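Local coordinates for protein probable enoyl-CoA hydratase/isomerase (PDB 5WYD) that probably acts as a crotonase-type hydro-lyase on acyl-CoA substrates and is implicated in biosynthesis of the diffusible signal factor in Pseudomonas aeruginosa, at residues A[26-31]-A[53-58]; A[131-136]-A[205-210]. The protein carries 1 engineered substitution. All coordinates share one frame; numbering follows the deposited sequence.

Both contacts brace the same mixed six-stranded sheet of the crotonase fold against helices, and their centres lie about 14 Å apart. Contact 1 comes first along the chain and is complete before contact 2 opens. It packs helix 42-57 on strand 27-32, next to one outermost strand of the sheet; contact 2 packs helix 200-211 on strand 133-137, next to the other. The two helices lie on opposite faces, and T27 ties the contacts together: its CG2 meets CB of A208, 3.5 Å away, while neighbouring A28 faces helix 42-57. The central sheet is thus sandwiched between an early helix and one far later in the chain.

Contact 1 (A[26-31]-A[53-58]); sequences HTALIT and EHLNRD
The meeting of A28 and I30 with L55 is purely aliphatic, so the flat groups belong to its surroundings. On the helix, the H54 ring has R57 NH1 over the centre of one face, 4.1 Å above the plane, and its ND1 is hydrogen-bonded to Q50 O one turn earlier; F13 also meets this ring, the two planes inclined at about 40°. Just ahead of the strand, the H26 ring stacks with Y62.

The contact itself is carried by the two branches of L55, each taking one residue of the strand. CD1 meets I30 CD1 at 3.8 Å, the two side chains reaching toward each other tip to tip. Both are stretched out for this: I30 CD1 continues the chain away from CA (chi2 176°), and L55 CD1 does the same at its own end (chi2 -177°). The second branch, CD2, turns to the other strand residue and lies 4.3 Å from A28 CB, a looser touch. The backbones are nearest between A28 and L55, whose CA atoms lie 8.2 Å apart. All three residues are buried, and 93 Å² of surface is hidden between the segments.

L55 also reaches L64 on the next strand and K9 in the N-terminal tail. This is the packing of a beta-alpha-beta unit: strand 27-32 leads through helix 42-57 into the parallel strand 63-68, with backbone hydrogen bonds joining A28 to A63 and I30 to V65. Strand 19-24 runs antiparallel along the other edge, and the side chain of L29 turns to R201 of helix 200-211.

Contact 2 (A[131-136]-A[205-210]); sequences CDIRIA and LLLAAK
I135 and I133 receive L207 from helix 200-211, one residue of the helix against two of the strand. The packing belongs to the helix-covered sheet of the crotonase fold, in which this late helix returns over strand 133-137. The closer pair is I135 CD1 with L207 CD1, at 3.5 Å; I135 CG1 follows at 4.2 Å from the same methyl, so the leucine lies obliquely across the end of the isoleucine. Its other methyl, CD2, touches I133 CD1 at 4.2 Å. L207 bridges this gap because its CG is set opposite the backbone N (chi1 -172°) and CD1 prolongs the line. The extended side chain spans a wide backbone separation, 9.5 Å between the CA atoms of I135 and L207. Together the segments bury 132 Å², practically all of it on I133, I135 and L207.

In the next shell, backbone hydrogen bonds hold the two isoleucines in the sheet: I133 pairs with S112 and A114, and I135 with A114 and I116. L207 itself also rests on I113 of that adjoining strand, while A136 bonds to Q193 on the other side. A second subunit also reaches this site: its C176 packs on both I133 and L207, and its K171 forms a salt bridge with D132 OD1. The contact therefore lies where a buried core meets a subunit interface.

R134, between the isoleucines in sequence, sets off from the backbone on the side away from the helix. Its guanidinium has separate partners: NH2 forms a salt bridge with E192 OE2, and NE bonds to L190 O. C131 O lies at the edge of the guanidinium and in its plane, but the bond it receives from R134 NH1 is weak and its geometry doubtful, very short at 2.6 Å and bent to 117° at the hydrogen.

Contact 1 (A[26-31]-A[53-58])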
ATOM      1  N   HIS A  26       4.694 -33.278  19.629  1.00 54.70           N
ATOM      2  CA  HIS A  26       5.111 -32.367  18.576  1.00 31.60           C
ATOM      3  C   HIS A  26       5.178 -30.931  19.052  1.00 44.95           C
ATOM      4  O   HIS A  26       5.349 -30.032  18.242  1.00 44.12           O
ATOM      5  CB  HIS A  26       4.182 -32.477  17.372  1.00 31.94           C
ATOM      6  CG  HIS A  26       4.261 -33.794  16.669  1.00 39.14           C
ATOM      7  ND1 HIS A  26       3.269 -34.746  16.748  1.00 60.38           N
ATOM      8  CD2 HIS A  26       5.184 -34.287  15.810  1.00 45.92           C
ATOM      9  CE1 HIS A  26       3.602 -35.791  16.010  1.00 61.46           C
ATOM     10  NE2 HIS A  26       4.756 -35.533  15.422  1.00 58.69           N
ATOM     11  N   THR A  27       5.011 -30.687  20.334  1.00 37.78           N
ATOM     12  CA  THR A  27       5.027 -29.337  20.868  1.00 37.24           C
ATOM     13  C   THR A  27       6.361 -29.120  21.566  1.00 52.50           C
ATOM     14  O   THR A  27       6.819 -29.980  22.325  1.00 62.45           O
ATOM     15  CB  THR A  27       3.847 -29.142  21.823  1.00 24.45           C
ATOM     16  OG1 THR A  27       2.641 -29.362  21.089  1.00 30.02           O
ATOM     17  CG2 THR A  27       3.800 -27.737  22.407  1.00 27.02           C
ATOM     18  N   ALA A  28       7.015 -28.005  21.258  1.00 44.79           N
ATOM     19  CA  ALA A  28       8.289 -27.662  21.875  1.00 44.64           C
ATOM     20  C   ALA A  28       8.081 -26.575  22.920  1.00 52.39           C
ATOM     21  O   ALA A  28       7.553 -25.504  22.606  1.00 51.12           O
ATOM     22  CB  ALA A  28       9.296 -27.195  20.830  1.00 55.17           C
ATOM     23  N   LEU A  29       8.527 -26.840  24.146  1.00 59.17           N
ATOM     24  CA  LEU A  29       8.366 -25.927  25.270  1.00 53.48           C
ATOM     25  C   LEU A  29       9.652 -25.168  25.530  1.00 51.64           C
ATOM     26  O   LEU A  29      10.688 -25.768  25.835  1.00 61.02           O
ATOM     27  CB  LEU A  29       7.963 -26.671  26.538  1.00 61.22           C
ATOM     28  CG  LEU A  29       8.044 -25.790  27.790  1.00 57.49           C
ATOM     29  CD1 LEU A  29       7.157 -24.561  27.719  1.00 43.66           C
ATOM     30  CD2 LEU A  29       7.741 -26.633  29.014  1.00 84.74           C
ATOM     31  N   ILE A  30       9.553 -23.848  25.467  1.00 50.41           N
ATOM     32  CA  ILE A  30      10.656 -22.934  25.703  1.00 45.51           C
ATOM     33  C   ILE A  30      10.337 -22.099  26.924  1.00 50.45           C
ATOM     34  O   ILE A  30       9.304 -21.427  26.957  1.00 48.14           O
ATOM     35  CB  ILE A  30      10.872 -22.007  24.511  1.00 31.53           C
ATOM     36  CG1 ILE A  30      10.910 -22.849  23.246  1.00 56.38           C
ATOM     37  CG2 ILE A  30      12.108 -21.202  24.746  1.00 40.29           C
ATOM     38  CD1 ILE A  30      11.022 -22.024  21.992  1.00 56.19           C
ATOM     39  N   THR A  31      11.237 -22.086  27.894  1.00 51.04           N
ATOM     40  CA  THR A  31      11.012 -21.301  29.087  1.00 51.94           C
ATOM     41  C   THR A  31      12.151 -20.305  29.229  1.00 51.66           C
ATOM     42  O   THR A  31      13.324 -20.668  29.068  1.00 45.36           O
ATOM     43  CB  THR A  31      10.914 -22.200  30.308  1.00 56.01           C
ATOM     44  OG1 THR A  31       9.796 -23.081  30.144  1.00 79.46           O
ATOM     45  CG2 THR A  31      10.643 -21.352  31.545  1.00 43.51           C
ATOM     46  N   GLU A  53      14.640 -20.703  14.356  1.00 24.49           N
ATOM     47  CA  GLU A  53      15.101 -21.232  13.082  1.00 36.50           C
ATOM     48  C   GLU A  53      15.309 -22.729  13.136  1.00 38.01           C
ATOM     49  O   GLU A  53      15.023 -23.436  12.164  1.00 41.99           O
ATOM     50  CB  GLU A  53      16.383 -20.555  12.665  1.00 37.77           C
ATOM     51  CG  GLU A  53      16.252 -19.071  12.620  1.00 26.32           C
ATOM     52  CD  GLU A  53      17.551 -18.439  12.256  1.00 37.37           C
ATOM     53  OE1 GLU A  53      18.519 -19.202  12.052  1.00 47.87           O
ATOM     54  OE2 GLU A  53      17.625 -17.198  12.220  1.00 46.26           O
ATOM     55  N   HIS A  54      15.871 -23.227  14.234  1.00 41.18           N
ATOM     56  CA  HIS A  54      16.039 -24.662  14.366  1.00 34.58           C
ATOM     57  C   HIS A  54      14.684 -25.339  14.404  1.00 30.68           C
ATOM     58  O   HIS A  54      14.491 -26.401  13.804  1.00 35.49           O
ATOM     59  CB  HIS A  54      16.830 -24.959  15.635  1.00 49.45           C
ATOM     60  CG  HIS A  54      18.299 -24.706  15.497  1.00 68.63           C
ATOM     61  ND1 HIS A  54      18.829 -23.435  15.533  1.00 64.18           N
ATOM     62  CD2 HIS A  54      19.349 -25.551  15.356  1.00 73.42           C
ATOM     63  CE1 HIS A  54      20.141 -23.506  15.400  1.00 67.90           C
ATOM     64  NE2 HIS A  54      20.484 -24.778  15.298  1.00 68.73           N
ATOM     65  N   LEU A  55      13.735 -24.724  15.116  1.00 29.83           N
ATOM     66  CA  LEU A  55      12.397 -25.281  15.232  1.00 35.94           C
ATOM     67  C   LEU A  55      11.709 -25.321  13.875  1.00 37.29           C
ATOM     68  O   LEU A  55      11.095 -26.333  13.496  1.00 32.72           O
ATOM     69  CB  LEU A  55      11.596 -24.435  16.215  1.00 33.83           C
ATOM     70  CG  LEU A  55      12.119 -24.411  17.648  1.00 33.70           C
ATOM     71  CD1 LEU A  55      11.199 -23.595  18.534  1.00 23.67           C
ATOM     72  CD2 LEU A  55      12.357 -25.813  18.198  1.00 31.59           C
ATOM     73  N   ASN A  56      11.874 -24.253  13.103  1.00 35.77           N
ATOM     74  CA  ASN A  56      11.304 -24.214  11.770  1.00 30.15           C
ATOM     75  C   ASN A  56      11.842 -25.338  10.924  1.00 40.30           C
ATOM     76  O   ASN A  56      11.145 -25.849  10.054  1.00 58.75           O
ATOM     77  CB  ASN A  56      11.630 -22.894  11.107  1.00 31.45           C
ATOM     78  CG  ASN A  56      10.794 -21.802  11.621  1.00 44.01           C
ATOM     79  OD1 ASN A  56      11.178 -20.641  11.608  1.00 65.89           O
ATOM     80  ND2 ASN A  56       9.620 -22.162  12.088  1.00 43.07           N
ATOM     81  N   ARG A  57      13.116 -25.657  11.082  1.00 40.20           N
ATOM     82  CA  ARG A  57      13.674 -26.757  10.316  1.00 47.96           C
ATOM     83  C   ARG A  57      13.083 -28.103  10.725  1.00 50.21           C
ATOM     84  O   ARG A  57      12.840 -28.956   9.865  1.00 59.54           O
ATOM     85  CB  ARG A  57      15.185 -26.758  10.458  1.00 54.16           C
ATOM     86  CG  ARG A  57      15.820 -25.520   9.867  1.00 61.43           C
ATOM     87  CD  ARG A  57      17.323 -25.708   9.789  1.00 61.18           C
ATOM     88  NE  ARG A  57      18.001 -24.504   9.334  1.00 71.90           N
ATOM     89  CZ  ARG A  57      18.521 -23.593  10.153  1.00 73.47           C
ATOM     90  NH1 ARG A  57      18.433 -23.756  11.468  1.00 62.78           N
ATOM     91  NH2 ARG A  57      19.123 -22.517   9.663  1.00 75.17           N
ATOM     92  N   ASP A  58      12.860 -28.328  12.020  1.00 40.74           N
ATOM     93  CA  ASP A  58      12.358 -29.621  12.454  1.00 33.24           C
ATOM     94  C   ASP A  58      10.900 -29.823  12.069  1.00 35.83           C
ATOM     95  O   ASP A  58      10.042 -29.006  12.419  1.00 45.88           O
ATOM     96  CB  ASP A  58      12.503 -29.762  13.956  1.00 33.43           C
ATOM     97  CG  ASP A  58      12.297 -31.167  14.396  1.00 30.22           C
ATOM     98  OD1 ASP A  58      11.780 -31.965  13.584  1.00 28.87           O
ATOM     99  OD2 ASP A  58      12.680 -31.493  15.536  1.00 44.55           O
TER

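Contact 2 (A[131-136]-A[205-210])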
ATOM      1  N   CYS A 131       3.717 -13.899  19.756  1.00 35.56           N
ATOM      2  CA  CYS A 131       3.053 -15.195  19.787  1.00 37.27           C
ATOM      3  C   CYS A 131       1.660 -15.113  19.172  1.00 32.78           C
ATOM      4  O   CYS A 131       0.974 -14.087  19.269  1.00 27.21           O
ATOM      5  CB  CYS A 131       2.921 -15.667  21.218  1.00 41.99           C
ATOM      6  SG  CYS A 131       4.463 -15.561  22.054  1.00 51.58           S
ATOM      7  N   ASP A 132       1.238 -16.209  18.536  1.00 25.13           N
ATOM      8  CA  ASP A 132      -0.085 -16.209  17.918  1.00 30.63           C
ATOM      9  C   ASP A 132      -1.212 -16.115  18.942  1.00 29.02           C
ATOM     10  O   ASP A 132      -2.163 -15.351  18.753  1.00 32.96           O
ATOM     11  CB  ASP A 132      -0.295 -17.462  17.079  1.00 29.96           C
ATOM     12  CG  ASP A 132       0.733 -17.615  16.023  1.00 35.98           C
ATOM     13  OD1 ASP A 132       1.163 -16.597  15.431  1.00 44.31           O
ATOM     14  OD2 ASP A 132       1.079 -18.767  15.746  1.00 49.49           O
ATOM     15  N   ILE A 133      -1.149 -16.887  20.018  1.00 32.23           N
ATOM     16  CA  ILE A 133      -2.265 -16.966  20.952  1.00 25.46           C
ATOM     17  C   ILE A 133      -1.736 -16.706  22.348  1.00 27.76           C
ATOM     18  O   ILE A 133      -0.630 -17.118  22.708  1.00 32.30           O
ATOM     19  CB  ILE A 133      -2.938 -18.351  20.883  1.00 19.60           C
ATOM     20  CG1 ILE A 133      -3.182 -18.727  19.437  1.00 16.99           C
ATOM     21  CG2 ILE A 133      -4.279 -18.338  21.616  1.00 22.72           C
ATOM     22  CD1 ILE A 133      -3.697 -20.122  19.238  1.00 22.95           C
ATOM     23  N   ARG A 134      -2.545 -16.057  23.155  1.00 27.57           N
ATOM     24  CA  ARG A 134      -2.140 -15.740  24.510  1.00 40.81           C
ATOM     25  C   ARG A 134      -3.112 -16.315  25.528  1.00 37.72           C
ATOM     26  O   ARG A 134      -4.324 -16.100  25.434  1.00 43.79           O
ATOM     27  CB  ARG A 134      -1.999 -14.234  24.672  1.00 40.03           C
ATOM     28  CG  ARG A 134      -0.830 -13.694  23.901  1.00 34.56           C
ATOM     29  CD  ARG A 134      -1.087 -12.284  23.457  1.00 30.77           C
ATOM     30  NE  ARG A 134      -2.181 -12.244  22.516  1.00 29.53           N
ATOM     31  CZ  ARG A 134      -2.047 -12.557  21.241  1.00 27.73           C
ATOM     32  NH1 ARG A 134      -0.866 -12.925  20.775  1.00 23.85           N
ATOM     33  NH2 ARG A 134      -3.087 -12.499  20.429  1.00 39.20           N
ATOM     34  N   ILE A 135      -2.563 -17.032  26.505  1.00 38.82           N
ATOM     35  CA  ILE A 135      -3.311 -17.607  27.615  1.00 43.65           C
ATOM     36  C   ILE A 135      -2.740 -17.020  28.899  1.00 38.71           C
ATOM     37  O   ILE A 135      -1.547 -17.190  29.176  1.00 42.43           O
ATOM     38  CB  ILE A 135      -3.188 -19.142  27.633  1.00 32.03           C
ATOM     39  CG1 ILE A 135      -3.610 -19.744  26.302  1.00 31.39           C
ATOM     40  CG2 ILE A 135      -3.998 -19.749  28.772  1.00 43.87           C
ATOM     41  CD1 ILE A 135      -3.522 -21.240  26.318  1.00 40.37           C
ATOM     42  N   ALA A 136      -3.593 -16.406  29.723  1.00 38.93           N
ATOM     43  CA  ALA A 136      -3.081 -15.770  30.929  1.00 49.96           C
ATOM     44  C   ALA A 136      -3.834 -16.191  32.187  1.00 60.37           C
ATOM     45  O   ALA A 136      -5.041 -16.463  32.167  1.00 59.96           O
ATOM     46  CB  ALA A 136      -3.127 -14.240  30.815  1.00 48.83           C
ATOM     47  N   LEU A 205      -0.058 -26.170  26.861  1.00 33.94           N
ATOM     48  CA  LEU A 205       0.361 -27.453  26.308  1.00 35.94           C
ATOM     49  C   LEU A 205      -0.833 -28.217  25.782  1.00 41.37           C
ATOM     50  O   LEU A 205      -0.758 -28.858  24.725  1.00 43.58           O
ATOM     51  CB  LEU A 205       1.039 -28.274  27.388  1.00 37.04           C
ATOM     52  CG  LEU A 205       2.323 -27.679  27.925  1.00 35.38           C
ATOM     53  CD1 LEU A 205       2.806 -28.510  29.097  1.00 55.97           C
ATOM     54  CD2 LEU A 205       3.346 -27.677  26.832  1.00 32.97           C
ATOM     55  N   LEU A 206      -1.931 -28.196  26.541  1.00 40.31           N
ATOM     56  CA  LEU A 206      -3.127 -28.877  26.090  1.00 48.43           C
ATOM     57  C   LEU A 206      -3.642 -28.220  24.821  1.00 46.62           C
ATOM     58  O   LEU A 206      -3.914 -28.913  23.833  1.00 34.51           O
ATOM     59  CB  LEU A 206      -4.165 -28.910  27.224  1.00 53.81           C
ATOM     60  CG  LEU A 206      -5.559 -29.527  27.031  1.00 69.15           C
ATOM     61  CD1 LEU A 206      -6.587 -28.718  26.243  1.00 70.60           C
ATOM     62  CD2 LEU A 206      -5.303 -30.826  26.290  1.00 72.75           C
ATOM     63  N   LEU A 207      -3.688 -26.876  24.792  1.00 35.70           N
ATOM     64  CA  LEU A 207      -4.135 -26.208  23.574  1.00 47.53           C
ATOM     65  C   LEU A 207      -3.195 -26.550  22.428  1.00 42.48           C
ATOM     66  O   LEU A 207      -3.641 -26.866  21.318  1.00 37.60           O
ATOM     67  CB  LEU A 207      -4.178 -24.684  23.774  1.00 42.98           C
ATOM     68  CG  LEU A 207      -4.784 -23.739  22.708  1.00 31.96           C
ATOM     69  CD1 LEU A 207      -4.865 -22.297  23.234  1.00 39.75           C
ATOM     70  CD2 LEU A 207      -4.150 -23.739  21.343  1.00 17.34           C
ATOM     71  N   ALA A 208      -1.891 -26.567  22.712  1.00 45.80           N
ATOM     72  CA  ALA A 208      -0.898 -26.852  21.688  1.00 44.19           C
ATOM     73  C   ALA A 208      -1.095 -28.235  21.109  1.00 39.98           C
ATOM     74  O   ALA A 208      -0.842 -28.449  19.920  1.00 39.37           O
ATOM     75  CB  ALA A 208       0.508 -26.714  22.278  1.00 55.75           C
ATOM     76  N   ALA A 209      -1.517 -29.192  21.937  1.00 40.03           N
ATOM     77  CA  ALA A 209      -1.740 -30.538  21.436  1.00 36.08           C
ATOM     78  C   ALA A 209      -2.843 -30.559  20.382  1.00 31.71           C
ATOM     79  O   ALA A 209      -2.748 -31.298  19.397  1.00 39.07           O
ATOM     80  CB  ALA A 209      -2.067 -31.472  22.601  1.00 35.37           C
ATOM     81  N   LYS A 210      -3.872 -29.725  20.544  1.00 36.57           N
ATOM     82  CA  LYS A 210      -4.986 -29.730  19.597  1.00 50.37           C
ATOM     83  C   LYS A 210      -4.541 -29.358  18.187  1.00 49.35           C
ATOM     84  O   LYS A 210      -5.109 -29.851  17.204  1.00 47.02           O
ATOM     85  CB  LYS A 210      -6.090 -28.775  20.066  1.00 54.72           C
ATOM     86  CG  LYS A 210      -6.752 -29.114  21.398  1.00 59.53           C
ATOM     87  CD  LYS A 210      -7.725 -27.989  21.760  1.00 65.52           C
ATOM     88  CE  LYS A 210      -8.373 -28.107  23.139  1.00 76.12           C
ATOM     89  NZ  LYS A 210      -8.849 -29.465  23.521  1.00 88.08           N
TER